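Local atomic coordinates of hypothetical protein TM1010 (PDB entry 2F4P), a protein that is of unknown function but belongs to the cupin superfamily, whose domains are beta barrels of mostly antiparallel strands around a central pocket. Residues Val54-Ala59 with Asp112-His117; Thr61-His66 with Val104-Ala109; Gly68-Ile73 with Gly119-Val124. All blocks are in the same frame, centred on the assembly; numbering follows the deposited sequence. Where two conformers were deposited one is given.

Contact 1: residues Val54-Ala59 with Asp112-His117; sequences VFEPGA and DEELVH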
ATOM      1  N   VAL A  54      -7.795   4.647  10.131  1.00 35.81           N
ATOM      2  CA  VAL A  54      -8.470   5.945  10.265  0.50 34.78           C
ATOM      3  C   VAL A  54      -8.199   6.497  11.650  1.00 34.46           C
ATOM      4  O   VAL A  54      -8.467   5.812  12.647  1.00 35.60           O
ATOM      5  CB  VAL A  54     -10.001   5.835  10.117  0.50 34.86           C
ATOM      6  CG1 VAL A  54     -10.642   7.238  10.175  0.50 31.52           C
ATOM      7  CG2 VAL A  54     -10.360   5.104   8.836  0.50 42.38           C
ATOM      8  N   PHE A  55      -7.659   7.714  11.704  1.00 36.64           N
ATOM      9  CA  PHE A  55      -7.492   8.477  12.947  1.00 34.24           C
ATOM     10  C   PHE A  55      -8.568   9.561  12.927  1.00 34.76           C
ATOM     11  O   PHE A  55      -8.597  10.395  12.019  1.00 34.18           O
ATOM     12  CB  PHE A  55      -6.164   9.205  12.995  1.00 35.71           C
ATOM     13  CG  PHE A  55      -4.956   8.307  13.061  1.00 32.94           C
ATOM     14  CD1 PHE A  55      -4.401   7.793  11.908  1.00 34.12           C
ATOM     15  CD2 PHE A  55      -4.379   8.010  14.262  1.00 35.91           C
ATOM     16  CE1 PHE A  55      -3.284   6.954  11.969  1.00 36.89           C
ATOM     17  CE2 PHE A  55      -3.290   7.193  14.339  1.00 34.70           C
ATOM     18  CZ  PHE A  55      -2.725   6.672  13.167  1.00 36.19           C
ATOM     19  N   GLU A  56      -9.426   9.588  13.938  1.00 34.32           N
ATOM     20  CA  GLU A  56     -10.351  10.726  14.086  1.00 34.82           C
ATOM     21  C   GLU A  56      -9.566  11.957  14.525  1.00 34.71           C
ATOM     22  O   GLU A  56      -8.460  11.828  15.019  1.00 33.56           O
ATOM     23  CB  GLU A  56     -11.424  10.401  15.113  1.00 34.95           C
ATOM     24  CG  GLU A  56     -12.317   9.222  14.692  1.00 31.57           C
ATOM     25  CD  GLU A  56     -12.981   9.400  13.364  1.00 39.48           C
ATOM     26  OE1 GLU A  56     -13.319  10.555  12.988  1.00 40.58           O
ATOM     27  OE2 GLU A  56     -13.208   8.367  12.690  1.00 41.42           O
ATOM     28  N   PRO A  57     -10.141  13.161  14.357  1.00 35.04           N
ATOM     29  CA  PRO A  57      -9.385  14.352  14.727  1.00 34.42           C
ATOM     30  C   PRO A  57      -8.797  14.264  16.133  1.00 35.82           C
ATOM     31  O   PRO A  57      -9.469  13.837  17.069  1.00 33.70           O
ATOM     32  CB  PRO A  57     -10.417  15.477  14.602  1.00 34.94           C
ATOM     33  CG  PRO A  57     -11.386  15.010  13.629  1.00 37.75           C
ATOM     34  CD  PRO A  57     -11.463  13.499  13.800  1.00 34.97           C
ATOM     35  N   GLY A  58      -7.519  14.613  16.253  1.00 36.65           N
ATOM     36  CA  GLY A  58      -6.838  14.622  17.529  1.00 36.75           C
ATOM     37  C   GLY A  58      -6.195  13.281  17.887  1.00 37.56           C
ATOM     38  O   GLY A  58      -5.423  13.200  18.834  1.00 40.25           O
ATOM     39  N   ALA A  59      -6.552  12.217  17.186  1.00 36.92           N
ATOM     40  CA  ALA A  59      -6.046  10.890  17.531  1.00 35.07           C
ATOM     41  C   ALA A  59      -4.700  10.655  16.858  1.00 36.51           C
ATOM     42  O   ALA A  59      -4.413  11.195  15.774  1.00 33.91           O
ATOM     43  CB  ALA A  59      -7.033   9.809  17.148  1.00 35.96           C
ATOM     44  N   ASP A 112      -8.515  18.917  13.773  1.00 37.46           N
ATOM     45  CA  ASP A 112      -9.862  19.248  13.274  1.00 37.83           C
ATOM     46  C   ASP A 112     -10.215  18.575  11.965  1.00 35.47           C
ATOM     47  O   ASP A 112     -11.122  19.026  11.257  1.00 33.90           O
ATOM     48  CB  ASP A 112      -9.989  20.760  13.130  1.00 39.30           C
ATOM     49  CG  ASP A 112      -8.952  21.355  12.192  1.00 42.14           C
ATOM     50  OD1 ASP A 112      -8.171  20.604  11.563  1.00 48.38           O
ATOM     51  OD2 ASP A 112      -8.907  22.599  12.116  1.00 45.38           O
ATOM     52  N   GLU A 113      -9.506  17.485  11.666  1.00 38.57           N
ATOM     53  CA  GLU A 113      -9.754  16.690  10.484  1.00 38.08           C
ATOM     54  C   GLU A 113      -9.197  15.283  10.671  1.00 36.22           C
ATOM     55  O   GLU A 113      -8.143  15.095  11.265  1.00 33.62           O
ATOM     56  CB  GLU A 113      -9.128  17.367   9.250  1.00 37.79           C
ATOM     57  CG  GLU A 113      -9.535  16.772   7.943  1.00 39.72           C
ATOM     58  CD  GLU A 113      -9.151  17.629   6.724  1.00 46.43           C
ATOM     59  OE1 GLU A 113      -8.670  18.776   6.891  1.00 44.63           O
ATOM     60  OE2 GLU A 113      -9.325  17.133   5.588  1.00 47.23           O
ATOM     61  N   GLU A 114      -9.897  14.297  10.117  1.00 34.94           N
ATOM     62  CA  GLU A 114      -9.454  12.918  10.194  1.00 38.21           C
ATOM     63  C   GLU A 114      -8.255  12.685   9.259  1.00 36.01           C
ATOM     64  O   GLU A 114      -8.014  13.459   8.314  1.00 33.70           O
ATOM     65  CB  GLU A 114     -10.614  11.988   9.836  1.00 39.67           C
ATOM     66  CG  GLU A 114     -10.791  11.835   8.351  1.00 45.59           C
ATOM     67  CD  GLU A 114     -12.109  11.240   7.974  1.00 51.61           C
ATOM     68  OE1 GLU A 114     -12.680  10.452   8.772  1.00 68.79           O
ATOM     69  OE2 GLU A 114     -12.576  11.597   6.868  1.00 69.61           O
ATOM     70  N   LEU A 115      -7.508  11.626   9.526  1.00 37.22           N
ATOM     71  CA  LEU A 115      -6.457  11.137   8.620  1.00 36.22           C
ATOM     72  C   LEU A 115      -6.730   9.671   8.329  1.00 38.71           C
ATOM     73  O   LEU A 115      -7.033   8.899   9.236  1.00 39.34           O
ATOM     74  CB  LEU A 115      -5.066  11.287   9.227  1.00 37.51           C
ATOM     75  CG  LEU A 115      -3.904  10.664   8.433  1.00 36.19           C
ATOM     76  CD1 LEU A 115      -3.551  11.507   7.229  1.00 39.80           C
ATOM     77  CD2 LEU A 115      -2.706  10.462   9.339  1.00 40.94           C
ATOM     78  N   VAL A 116      -6.670   9.317   7.048  1.00 36.62           N
ATOM     79  CA  VAL A 116      -6.773   7.935   6.613  1.00 36.26           C
ATOM     80  C   VAL A 116      -5.548   7.621   5.798  1.00 38.72           C
ATOM     81  O   VAL A 116      -5.181   8.386   4.884  1.00 37.14           O
ATOM     82  CB  VAL A 116      -8.012   7.683   5.735  1.00 36.97           C
ATOM     83  CG1 VAL A 116      -8.157   6.168   5.402  1.00 38.01           C
ATOM     84  CG2 VAL A 116      -9.266   8.248   6.420  1.00 42.61           C
ATOM     85  N   HIS A 117      -4.920   6.494   6.114  1.00 35.94           N
ATOM     86  CA  HIS A 117      -3.767   6.082   5.360  1.00 38.15           C
ATOM     87  C   HIS A 117      -3.603   4.560   5.332  1.00 38.15           C
ATOM     88  O   HIS A 117      -4.101   3.847   6.217  1.00 38.26           O
ATOM     89  CB  HIS A 117      -2.495   6.783   5.887  1.00 39.70           C
ATOM     90  CG  HIS A 117      -1.958   6.213   7.152  1.00 42.11           C
ATOM     91  ND1 HIS A 117      -1.193   5.069   7.181  1.00 39.44           N
ATOM     92  CD2 HIS A 117      -2.052   6.639   8.435  1.00 49.91           C
ATOM     93  CE1 HIS A 117      -0.874   4.792   8.432  1.00 50.99           C
ATOM     94  NE2 HIS A 117      -1.367   5.739   9.211  1.00 51.39           N
TER
HETATM   95  O   HOH W   1     -14.149  11.491  10.878  1.00 44.94           O

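Contact 2: residues Thr61-His66 with Val104-Ala109; sequences THWHSH and VHWHGA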
ATOM      1  N   THR A  61      -0.848   7.889  17.127  1.00 36.90           N
ATOM      2  CA  THR A  61      -0.103   6.832  17.721  1.00 35.14           C
ATOM      3  C   THR A  61       0.673   7.386  18.913  1.00 34.68           C
ATOM      4  O   THR A  61       0.950   8.604  19.013  1.00 33.73           O
ATOM      5  CB  THR A  61       0.929   6.214  16.708  1.00 38.46           C
ATOM      6  OG1 THR A  61       1.971   7.171  16.439  1.00 34.49           O
ATOM      7  CG2 THR A  61       0.277   5.844  15.410  1.00 38.71           C
ATOM      8  N   HIS A  62       1.051   6.485  19.805  1.00 33.28           N
ATOM      9  CA  HIS A  62       2.160   6.759  20.722  1.00 33.79           C
ATOM     10  C   HIS A  62       3.458   6.902  19.925  1.00 34.75           C
ATOM     11  O   HIS A  62       3.532   6.527  18.733  1.00 35.97           O
ATOM     12  CB  HIS A  62       2.284   5.619  21.724  1.00 36.55           C
ATOM     13  CG  HIS A  62       1.129   5.529  22.669  1.00 35.64           C
ATOM     14  ND1 HIS A  62       1.080   4.616  23.700  1.00 38.48           N
ATOM     15  CD2 HIS A  62      -0.020   6.243  22.743  1.00 38.78           C
ATOM     16  CE1 HIS A  62      -0.044   4.777  24.370  1.00 41.89           C
ATOM     17  NE2 HIS A  62      -0.735   5.751  23.805  1.00 41.14           N
ATOM     18  N   TRP A  63       4.504   7.392  20.582  1.00 36.05           N
ATOM     19  CA  TRP A  63       5.853   7.272  20.009  1.00 34.53           C
ATOM     20  C   TRP A  63       6.216   5.791  19.852  1.00 36.14           C
ATOM     21  O   TRP A  63       5.977   4.981  20.761  1.00 36.33           O
ATOM     22  CB  TRP A  63       6.890   7.942  20.899  1.00 36.29           C
ATOM     23  CG  TRP A  63       6.782   9.423  21.041  1.00 32.08           C
ATOM     24  CD1 TRP A  63       6.195  10.101  22.068  1.00 38.47           C
ATOM     25  CD2 TRP A  63       7.289  10.427  20.140  1.00 34.26           C
ATOM     26  NE1 TRP A  63       6.319  11.443  21.878  1.00 38.17           N
ATOM     27  CE2 TRP A  63       6.966  11.678  20.692  1.00 38.30           C
ATOM     28  CE3 TRP A  63       7.947  10.386  18.902  1.00 35.40           C
ATOM     29  CZ2 TRP A  63       7.322  12.884  20.079  1.00 38.30           C
ATOM     30  CZ3 TRP A  63       8.309  11.597  18.295  1.00 33.28           C
ATOM     31  CH2 TRP A  63       8.012  12.813  18.890  1.00 36.77           C
ATOM     32  N   HIS A  64       6.837   5.444  18.721  1.00 32.86           N
ATOM     33  CA  HIS A  64       7.267   4.098  18.492  1.00 34.59           C
ATOM     34  C   HIS A  64       8.262   4.034  17.324  1.00 34.03           C
ATOM     35  O   HIS A  64       8.456   5.008  16.602  1.00 37.02           O
ATOM     36  CB  HIS A  64       6.049   3.205  18.232  1.00 35.53           C
ATOM     37  CG  HIS A  64       5.294   3.525  16.981  1.00 36.21           C
ATOM     38  ND1 HIS A  64       4.639   4.726  16.772  1.00 37.15           N
ATOM     39  CD2 HIS A  64       5.038   2.762  15.893  1.00 39.12           C
ATOM     40  CE1 HIS A  64       4.040   4.692  15.591  1.00 39.29           C
ATOM     41  NE2 HIS A  64       4.265   3.512  15.041  1.00 36.90           N
ATOM     42  N   SER A  65       8.840   2.865  17.130  1.00 33.85           N
ATOM     43  CA  SER A  65       9.697   2.587  15.988  1.00 33.83           C
ATOM     44  C   SER A  65       9.473   1.145  15.510  1.00 35.47           C
ATOM     45  O   SER A  65       8.998   0.267  16.273  1.00 36.12           O
ATOM     46  CB  SER A  65      11.180   2.807  16.374  1.00 34.41           C
ATOM     47  OG  SER A  65      11.634   1.794  17.271  1.00 33.18           O
ATOM     48  N   HIS A  66       9.837   0.916  14.254  1.00 35.98           N
ATOM     49  CA  HIS A  66       9.815  -0.403  13.652  1.00 33.77           C
ATOM     50  C   HIS A  66      11.245  -0.749  13.244  1.00 34.77           C
ATOM     51  O   HIS A  66      11.850  -0.012  12.473  1.00 34.29           O
ATOM     52  CB  HIS A  66       8.977  -0.386  12.380  1.00 36.99           C
ATOM     53  CG  HIS A  66       7.503  -0.349  12.629  1.00 40.59           C
ATOM     54  ND1 HIS A  66       6.742  -1.497  12.695  1.00 49.34           N
ATOM     55  CD2 HIS A  66       6.662   0.678  12.861  1.00 45.48           C
ATOM     56  CE1 HIS A  66       5.489  -1.173  12.951  1.00 50.73           C
ATOM     57  NE2 HIS A  66       5.412   0.141  13.048  1.00 43.21           N
ATOM     58  N   VAL A 104      12.343   6.760  15.705  1.00 34.55           N
ATOM     59  CA  VAL A 104      11.252   6.950  16.654  1.00 34.66           C
ATOM     60  C   VAL A 104      10.343   8.070  16.169  1.00 34.78           C
ATOM     61  O   VAL A 104      10.819   9.142  15.808  1.00 35.19           O
ATOM     62  CB  VAL A 104      11.769   7.154  18.087  1.00 35.18           C
ATOM     63  CG1 VAL A 104      10.573   7.478  19.028  1.00 35.87           C
ATOM     64  CG2 VAL A 104      12.528   5.907  18.546  1.00 39.72           C
ATOM     65  N   HIS A 105       9.038   7.806  16.087  1.00 34.52           N
ATOM     66  CA  HIS A 105       8.132   8.776  15.440  1.00 35.36           C
ATOM     67  C   HIS A 105       6.700   8.555  15.947  1.00 34.88           C
ATOM     68  O   HIS A 105       6.406   7.575  16.655  1.00 35.44           O
ATOM     69  CB  HIS A 105       8.160   8.560  13.935  1.00 35.20           C
ATOM     70  CG  HIS A 105       7.535   7.265  13.545  1.00 38.65           C
ATOM     71  ND1 HIS A 105       8.223   6.071  13.639  1.00 47.77           N
ATOM     72  CD2 HIS A 105       6.269   6.950  13.197  1.00 43.53           C
ATOM     73  CE1 HIS A 105       7.416   5.082  13.304  1.00 46.33           C
ATOM     74  NE2 HIS A 105       6.226   5.587  13.044  1.00 39.06           N
ATOM     75  N   TRP A 106       5.837   9.492  15.636  1.00 35.80           N
ATOM     76  CA  TRP A 106       4.393   9.246  15.757  1.00 34.79           C
ATOM     77  C   TRP A 106       3.737   9.776  14.514  1.00 35.93           C
ATOM     78  O   TRP A 106       4.330  10.599  13.792  1.00 35.59           O
ATOM     79  CB  TRP A 106       3.805   9.903  17.003  1.00 35.96           C
ATOM     80  CG  TRP A 106       3.887  11.406  17.025  1.00 33.21           C
ATOM     81  CD1 TRP A 106       4.922  12.139  17.494  1.00 38.52           C
ATOM     82  CD2 TRP A 106       2.900  12.346  16.566  1.00 36.01           C
ATOM     83  NE1 TRP A 106       4.644  13.477  17.378  1.00 35.83           N
ATOM     84  CE2 TRP A 106       3.417  13.637  16.800  1.00 38.24           C
ATOM     85  CE3 TRP A 106       1.610  12.227  16.017  1.00 37.87           C
ATOM     86  CZ2 TRP A 106       2.699  14.811  16.494  1.00 41.15           C
ATOM     87  CZ3 TRP A 106       0.898  13.386  15.700  1.00 39.77           C
ATOM     88  CH2 TRP A 106       1.439  14.662  15.945  1.00 36.33           C
ATOM     89  N   HIS A 107       2.522   9.298  14.251  1.00 36.40           N
ATOM     90  CA  HIS A 107       1.690   9.931  13.232  1.00 34.38           C
ATOM     91  C   HIS A 107       0.252   9.969  13.695  1.00 34.20           C
ATOM     92  O   HIS A 107      -0.153   9.232  14.586  1.00 35.24           O
ATOM     93  CB  HIS A 107       1.815   9.226  11.857  1.00 35.28           C
ATOM     94  CG  HIS A 107       1.721   7.728  11.898  1.00 33.89           C
ATOM     95  ND1 HIS A 107       0.603   7.045  11.458  1.00 40.46           N
ATOM     96  CD2 HIS A 107       2.607   6.787  12.284  1.00 38.77           C
ATOM     97  CE1 HIS A 107       0.796   5.749  11.605  1.00 37.27           C
ATOM     98  NE2 HIS A 107       1.998   5.563  12.121  1.00 45.53           N
ATOM     99  N   GLY A 108      -0.540  10.806  13.050  1.00 33.65           N
ATOM    100  CA  GLY A 108      -1.933  10.889  13.436  1.00 36.03           C
ATOM    101  C   GLY A 108      -2.664  12.001  12.762  1.00 34.76           C
ATOM    102  O   GLY A 108      -2.147  12.660  11.875  1.00 34.54           O
ATOM    103  N   ALA A 109      -3.889  12.236  13.222  1.00 36.32           N
ATOM    104  CA  ALA A 109      -4.748  13.182  12.556  1.00 34.34           C
ATOM    105  C   ALA A 109      -4.421  14.584  12.988  1.00 36.39           C
ATOM    106  O   ALA A 109      -3.790  14.818  14.028  1.00 38.10           O
ATOM    107  CB  ALA A 109      -6.188  12.875  12.857  1.00 35.64           C
TER

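Contact 3: residues Gly68-Ile73 with Gly119-Val124; sequences GGQILI and GISTQV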
ATOM      1  N   GLY A  68      12.176  -2.777  11.030  1.00 36.44           N
ATOM      2  CA  GLY A  68      12.241  -2.929   9.596  1.00 35.67           C
ATOM      3  C   GLY A  68      11.821  -1.722   8.801  1.00 37.73           C
ATOM      4  O   GLY A  68      11.917  -1.729   7.568  1.00 39.73           O
ATOM      5  N   GLY A  69      11.332  -0.690   9.466  1.00 37.91           N
ATOM      6  CA  GLY A  69      10.867   0.486   8.740  1.00 42.09           C
ATOM      7  C   GLY A  69       9.363   0.415   8.445  1.00 41.84           C
ATOM      8  O   GLY A  69       8.665  -0.605   8.726  1.00 43.55           O
ATOM      9  N   GLN A  70       8.861   1.507   7.891  1.00 38.85           N
ATOM     10  CA  GLN A  70       7.433   1.625   7.601  1.00 38.49           C
ATOM     11  C   GLN A  70       7.242   2.636   6.477  1.00 38.78           C
ATOM     12  O   GLN A  70       8.029   3.577   6.345  1.00 37.70           O
ATOM     13  CB  GLN A  70       6.706   2.042   8.913  1.00 40.69           C
ATOM     14  CG  GLN A  70       5.186   2.247   8.817  1.00 45.08           C
ATOM     15  CD  GLN A  70       4.529   2.562  10.198  1.00 48.07           C
ATOM     16  OE1 GLN A  70       5.054   3.359  11.021  1.00 57.78           O
ATOM     17  NE2 GLN A  70       3.405   1.911  10.460  1.00 43.34           N
ATOM     18  N   ILE A  71       6.204   2.417   5.655  1.00 36.82           N
ATOM     19  CA  ILE A  71       5.814   3.322   4.593  1.00 39.43           C
ATOM     20  C   ILE A  71       4.346   3.707   4.835  1.00 38.40           C
ATOM     21  O   ILE A  71       3.507   2.826   5.036  1.00 38.98           O
ATOM     22  CB  ILE A  71       5.965   2.656   3.205  1.00 35.97           C
ATOM     23  CG1 ILE A  71       7.445   2.391   2.882  1.00 38.42           C
ATOM     24  CG2 ILE A  71       5.327   3.534   2.088  1.00 36.51           C
ATOM     25  CD1 ILE A  71       7.633   1.310   1.836  1.00 44.49           C
ATOM     26  N   LEU A  72       4.043   5.000   4.832  1.00 36.46           N
ATOM     27  CA  LEU A  72       2.659   5.475   4.924  1.00 37.40           C
ATOM     28  C   LEU A  72       2.241   6.072   3.590  1.00 37.03           C
ATOM     29  O   LEU A  72       3.025   6.771   2.937  1.00 38.11           O
ATOM     30  CB  LEU A  72       2.497   6.565   5.980  1.00 37.92           C
ATOM     31  CG  LEU A  72       3.141   6.342   7.348  1.00 42.82           C
ATOM     32  CD1 LEU A  72       2.771   7.496   8.260  1.00 43.85           C
ATOM     33  CD2 LEU A  72       2.708   5.028   7.946  1.00 40.74           C
ATOM     34  N   ILE A  73       0.999   5.786   3.201  1.00 35.07           N
ATOM     35  CA  ILE A  73       0.410   6.317   1.987  1.00 35.55           C
ATOM     36  C   ILE A  73      -0.923   6.922   2.375  1.00 34.16           C
ATOM     37  O   ILE A  73      -1.842   6.195   2.743  1.00 35.17           O
ATOM     38  CB  ILE A  73       0.190   5.216   0.939  1.00 36.07           C
ATOM     39  CG1 ILE A  73       1.506   4.496   0.622  1.00 37.92           C
ATOM     40  CG2 ILE A  73      -0.414   5.815  -0.300  1.00 38.84           C
ATOM     41  CD1 ILE A  73       1.326   3.254  -0.246  1.00 42.51           C
ATOM     42  N   GLY A 119      -0.768   1.738   5.703  1.00 34.94           N
ATOM     43  CA  GLY A 119       0.558   1.569   6.289  1.00 35.47           C
ATOM     44  C   GLY A 119       1.162   0.265   5.827  1.00 36.32           C
ATOM     45  O   GLY A 119       0.445  -0.738   5.715  1.00 37.09           O
ATOM     46  N   ILE A 120       2.466   0.284   5.532  1.00 36.05           N
ATOM     47  CA  ILE A 120       3.197  -0.908   5.137  1.00 38.02           C
ATOM     48  C   ILE A 120       4.337  -1.085   6.140  1.00 39.86           C
ATOM     49  O   ILE A 120       5.207  -0.210   6.234  1.00 38.49           O
ATOM     50  CB  ILE A 120       3.769  -0.769   3.726  1.00 37.34           C
ATOM     51  CG1 ILE A 120       2.670  -0.382   2.744  1.00 40.58           C
ATOM     52  CG2 ILE A 120       4.429  -2.059   3.283  1.00 38.85           C
ATOM     53  CD1 ILE A 120       3.147   0.028   1.387  1.00 41.20           C
ATOM     54  N   SER A 121       4.294  -2.157   6.923  1.00 38.00           N
ATOM     55  CA  SER A 121       5.421  -2.523   7.784  1.00 36.99           C
ATOM     56  C   SER A 121       6.354  -3.427   6.954  1.00 37.21           C
ATOM     57  O   SER A 121       6.000  -4.550   6.614  1.00 36.24           O
ATOM     58  CB  SER A 121       4.955  -3.258   9.034  1.00 38.66           C
ATOM     59  OG  SER A 121       4.095  -2.467   9.804  1.00 42.54           O
ATOM     60  N   THR A 122       7.541  -2.921   6.661  1.00 35.67           N
ATOM     61  CA  THR A 122       8.511  -3.598   5.836  1.00 36.77           C
ATOM     62  C   THR A 122       9.452  -4.418   6.707  1.00 35.80           C
ATOM     63  O   THR A 122       9.660  -4.103   7.895  1.00 36.67           O
ATOM     64  CB  THR A 122       9.288  -2.577   5.003  1.00 42.28           C
ATOM     65  OG1 THR A 122       9.828  -1.551   5.864  1.00 43.00           O
ATOM     66  CG2 THR A 122       8.345  -1.920   4.007  1.00 37.38           C
ATOM     67  N   GLN A 123      10.021  -5.455   6.116  1.00 35.58           N
ATOM     68  CA  GLN A 123      11.044  -6.280   6.758  1.00 37.57           C
ATOM     69  C   GLN A 123      10.619  -6.705   8.153  1.00 35.67           C
ATOM     70  O   GLN A 123      11.345  -6.524   9.126  1.00 36.92           O
ATOM     71  CB  GLN A 123      12.371  -5.529   6.791  1.00 37.31           C
ATOM     72  CG  GLN A 123      12.864  -5.180   5.398  1.00 40.62           C
ATOM     73  CD  GLN A 123      14.041  -4.218   5.393  1.00 43.30           C
ATOM     74  OE1 GLN A 123      15.094  -4.561   4.863  1.00 46.24           O
ATOM     75  NE2 GLN A 123      13.850  -2.974   5.942  1.00 39.61           N
ATOM     76  N   VAL A 124       9.424  -7.285   8.220  1.00 37.16           N
ATOM     77  CA  VAL A 124       8.808  -7.679   9.475  1.00 37.70           C
ATOM     78  C   VAL A 124       9.691  -8.634  10.274  1.00 36.98           C
ATOM     79  O   VAL A 124       9.707  -8.581  11.490  1.00 36.62           O
ATOM     80  CB  VAL A 124       7.381  -8.253   9.233  1.00 38.61           C
ATOM     81  CG1 VAL A 124       6.796  -8.916  10.502  1.00 41.93           C
ATOM     82  CG2 VAL A 124       6.473  -7.139   8.750  1.00 39.63           C
TER
HETATM   83  O   HOH W   2      10.442  -4.994  11.460  1.00 24.41           O
HETATM   84  O   HOH W   3       8.453  -3.091  10.201  1.00 27.64           O

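Contact 1: residues Val54-Ala59 with Asp112-His117
F55 and L115 are joined by two backbone hydrogen bonds. F55 N donates a hydrogen bond to L115 O at 2.8 Å and an N-H...O angle of 172°, almost straight. L115 N returns a bond to F55 O at 3.0 Å. This is an antiparallel hydrogen-bonded pair, and V54 with V116 is the non-hydrogen-bonded pair beside it. Further along, a water joins the two carboxylates: it donates to E56 OE1, and to E114 OE1 at 2.8 Å. The two oxygens lie 4.3 Å apart. Each glutamate also has a cation outside the segments, R20 for E56 and R76 for E114. F55 and L115 lie side by side on the face that packs against A109 of strand 105-109, with F55 CD1 4.1 Å from L115 CD2. The F55 ring meets H117 rim to rim, CE1 to NE2 at 3.6 Å, with planes 20° apart. V54 and V116 share the other face. P57 lays CB and CG against the backbone of E113, and a type II turn from E56 to A59 leads the chain away. The bridging water and the two arginines probably ease the repulsion between the carboxylates where this strand pair of the cupin barrel ends.

Contact 2: residues Thr61-His66 with Val104-Ala109
The contact belongs to the histidine-lined pocket of the cupin barrel. H64, H105 and H107 form an aromatic cluster there, and H66 stands close by. H64, H66 and H107 each bond through NE2 to a bound unknown ligand. A single antiparallel bridge pairs H64 with H105: H64 N bonds to H105 O at 3.0 Å, and H105 N to H64 O at 2.9 Å. The H64 and H105 rings meet obliquely, with planes at 48° and H64 CE1 3.5 Å from H105 NE2. H105 ND1 bonds to the backbone O of V103. Both rings have CG between the backbone N and the carbonyl carbon (chi1 near 65° in both), which swings them toward each other although their CB atoms point away from the opposite segment. H62 O accepts from T61 OG1 at 2.8 Å and from H64 ND1 at 2.9 Å. The two donors reach it from opposite faces of the carbonyl plane, and the second bond helps to set the rotation of the H64 ring. T61 adds two more links across the segments: its N bonds to H107 O, and its OG1 receives H107 N at 3.1 Å. Its CG2 sits over a face of the H107 ring, a CH-pi contact. Away from the histidine cluster, W106 turns its edge to the face of W63 in a T-shaped pair, planes at 86°, with CD1 3.5 Å from CH2 of W63. V104 CG1 packs obliquely against the W63 ring. W63 NE1 bonds to E139 of helix 137-144, and W106 NE1 to Q82 of strand 78-83. W131 of strand 130-131 stacks on H64, while Q70 and L72 of strand 70-75 touch H107.

Contact 3: residues Gly68-Ile73 with Gly119-Val124
G68 O is gripped by two side chains of the opposite segment. T122 OG1 donates to it at 2.7 Å and Q123 NE2 at 2.8 Å, from opposite faces of the carbonyl plane. The hydroxyl comes from above that plane, and the carbonyl oxygen lies close to the amide plane of Q123. These bonds close the end of an antiparallel strand pair of the cupin barrel, 70-73 with 119-121. Within it I71 N bonds to I120 O at 2.9 Å, and I120 N to I71 O at 2.8 Å. T122 N makes a weak bond to G69 O. G68 packs directly on the backbone of T122 and Q123, its CA 3.3 Å from T122 O.

I71 and I120 lie side by side, with their CB atoms 4.1 Å apart. I120 CD1 also meets I73 CD1. I73 packs on F18 of the second subunit, and I120 on I120 of that subunit. On the other face Q70 is extended, CG anti to the backbone N (chi1 179°). This carries its amide to Y51 and to the unknown ligand. S121 OG bonds to the same Y51 hydroxyl. T122 CG2 packs crosswise on the side chain of I71, 4.0 Å from CD1.

In the fold
Contacts 1 and 3 lie in one antiparallel sheet. Both use strand 115-121, which pairs with 49-55 in contact 1 and with 70-75 in contact 3. Their centres are about 19 Å apart, on opposite sides of the chain centre. Contact 2 belongs to the facing sheet, its centre about 14 Å from that of contact 1 and about 12 Å from that of contact 3. Side chains meet between the sheets: H117 NE2 is 3.2 Å from H107 CE1, and H105 NE2 is 3.2 Å from Q70 OE1, a weak, probable hydrogen bond. The unknown ligand lies between contacts 2 and 3, hydrogen-bonded by histidines of contact 2 and Q70 of contact 3, with H117 of contact 1 nearby.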